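Local coordinates for bacterial transferase hexapeptide (Three repeats) family protein (Acinetobacter baumannii, PDB 4M9C) that is an acetyltransferase of UDP-N,N'-diacetylbacillosamine biosynthesis, probably transferring an acetyl group from acetyl-CoA to the amino group of a UDP-linked 4-amino sugar, at residues 191-196 with 208-213. Sequence-based numbering, arbitrary orientation.
Sequences MGAVVT and NPARIL
The flat carboxamide of Asn208 lies with one face on the Val194 side chain at the C-terminal end of the left-handed parallel beta-helix. Val194 CG2 sits almost squarely over the amide carbon, 3.6 Å from Asn208 CG. Val194 CB covers the oxygen end of the same face, 3.7 Å from Asn208 OD1. The two side chains run alongside one another in the same direction; with its CG anti to the backbone N (chi1 -180°), Asn208 carries its amide out alongside the valine. At the amide's nitrogen end, ND2 makes a weak hydrogen bond to Gly192 O of the third subunit, and Met191 of that subunit packs on Val194, which places the contact at the trimer interface. Pro209 CB touches the Thr196 methyl, CB to CG2 4.2 Å, where the two side chains cross at a slant.

Strand 194-195 is the outermost strand of its parallel sheet, bonded through Val195 to Val171 and Lys173 of the preceding coil. Beyond it the chain passes along strand 204-206, makes a cis peptide bond before Pro209 and turns back into strand 211-214, antiparallel to 204-206. The returning chain bonds directly to strand 194-195: Ala210 N donates to Val194 O at 2.9 Å with an N-H...O angle of 151°, the donor lying 42° out of the carbonyl plane. The Ala210 methyl is directed at the strand and packs on its backbone, CB being 3.9 Å from Val195 CA, while Val205 touches it from strand 204-206. A water extends the link where the chains no longer bond directly, accepting from Thr196 N at 3.0 Å and donating to Ala210 O at 2.8 Å.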
loop_
_atom_site.group_PDB
_atom_site.type_symbol
_atom_site.label_atom_id
_atom_site.label_comp_id
_atom_site.label_asym_id
_atom_site.label_seq_id
_atom_site.Cartn_x
_atom_site.Cartn_y
_atom_site.Cartn_z
ATOM N N MET A 191 -8.236 14.377 -4.945
ATOM C CA MET A 191 -7.298 13.310 -5.279
ATOM C C MET A 191 -5.896 13.852 -5.525
ATOM O O MET A 191 -5.706 14.896 -6.156
ATOM C CB MET A 191 -7.755 12.532 -6.509
ATOM C CG MET A 191 -7.850 13.365 -7.760
ATOM S SD MET A 191 -8.334 12.366 -9.191
ATOM C CE MET A 191 -7.189 11.003 -9.005
ATOM N N GLY A 192 -4.905 13.127 -5.026
ATOM C CA GLY A 192 -3.525 13.471 -5.279
ATOM C C GLY A 192 -3.007 14.703 -4.563
ATOM O O GLY A 192 -1.839 15.062 -4.742
ATOM N N ALA A 193 -3.838 15.338 -3.739
ATOM C CA ALA A 193 -3.402 16.563 -3.075
ATOM C C ALA A 193 -2.351 16.279 -1.995
ATOM O O ALA A 193 -2.410 15.263 -1.311
ATOM C CB ALA A 193 -4.576 17.310 -2.491
ATOM N N VAL A 194 -1.383 17.179 -1.861
ATOM C CA VAL A 194 -0.362 17.055 -0.816
ATOM C C VAL A 194 -0.609 18.162 0.204
ATOM O O VAL A 194 -0.224 19.315 -0.003
ATOM C CB VAL A 194 1.068 17.114 -1.412
ATOM C CG1 VAL A 194 2.136 17.000 -0.317
ATOM C CG2 VAL A 194 1.241 15.988 -2.430
ATOM N N VAL A 195 -1.294 17.808 1.285
ATOM C CA VAL A 195 -1.769 18.792 2.250
ATOM C C VAL A 195 -0.689 19.127 3.269
ATOM O O VAL A 195 -0.277 18.265 4.036
ATOM C CB VAL A 195 -3.011 18.277 2.987
ATOM C CG1 VAL A 195 -3.576 19.345 3.908
ATOM C CG2 VAL A 195 -4.068 17.830 1.983
ATOM N N THR A 196 -0.254 20.388 3.280
ATOM C CA THR A 196 0.857 20.819 4.124
ATOM C C THR A 196 0.406 21.686 5.294
ATOM O O THR A 196 1.203 22.058 6.133
ATOM C CB THR A 196 1.910 21.583 3.308
ATOM O OG1 THR A 196 1.322 22.771 2.764
ATOM C CG2 THR A 196 2.415 20.717 2.163
ATOM N N ASN A 208 -0.149 20.026 -5.401
ATOM C CA ASN A 208 1.083 19.775 -4.668
ATOM C C ASN A 208 1.977 21.032 -4.757
ATOM O O ASN A 208 2.635 21.263 -5.773
ATOM C CB ASN A 208 1.782 18.544 -5.282
ATOM C CG ASN A 208 3.091 18.179 -4.582
ATOM O OD1 ASN A 208 3.501 18.830 -3.626
ATOM N ND2 ASN A 208 3.743 17.112 -5.058
ATOM N N PRO A 209 1.990 21.859 -3.700
ATOM C CA PRO A 209 1.265 21.677 -2.437
ATOM C C PRO A 209 -0.219 22.020 -2.582
ATOM O O PRO A 209 -0.597 22.734 -3.510
ATOM C CB PRO A 209 1.958 22.670 -1.497
ATOM C CG PRO A 209 2.385 23.789 -2.408
ATOM C CD PRO A 209 2.748 23.128 -3.727
ATOM N N ALA A 210 -1.044 21.525 -1.665
ATOM C CA ALA A 210 -2.480 21.718 -1.768
ATOM C C ALA A 210 -2.821 23.183 -1.581
ATOM O O ALA A 210 -2.293 23.830 -0.685
ATOM C CB ALA A 210 -3.214 20.871 -0.743
ATOM N N ARG A 211 -3.716 23.684 -2.428
ATOM C CA ARG A 211 -4.198 25.068 -2.365
ATOM C C ARG A 211 -5.719 25.080 -2.423
ATOM O O ARG A 211 -6.325 24.197 -3.036
ATOM C CB ARG A 211 -3.634 25.889 -3.528
ATOM C CG ARG A 211 -2.123 26.150 -3.409
ATOM N N ILE A 212 -6.338 26.065 -1.778
ATOM C CA ILE A 212 -7.792 26.141 -1.769
ATOM C C ILE A 212 -8.283 26.410 -3.175
ATOM O O ILE A 212 -7.781 27.293 -3.855
ATOM C CB ILE A 212 -8.301 27.195 -0.786
ATOM C CG1 ILE A 212 -7.919 26.787 0.637
ATOM C CG2 ILE A 212 -9.803 27.343 -0.906
ATOM C CD1 ILE A 212 -8.105 27.875 1.689
ATOM N N LEU A 213 -9.229 25.601 -3.630
ATOM C CA LEU A 213 -9.744 25.718 -4.983
ATOM C C LEU A 213 -11.165 26.267 -4.937
ATOM O O LEU A 213 -11.432 27.351 -5.446
ATOM C CB LEU A 213 -9.712 24.367 -5.696
ATOM C CG LEU A 213 -10.265 24.373 -7.124
ATOM C CD1 LEU A 213 -9.392 25.240 -7.998
ATOM C CD2 LEU A 213 -10.389 22.960 -7.691
HETATM O O HOH W 1 -1.391 22.639 1.709
#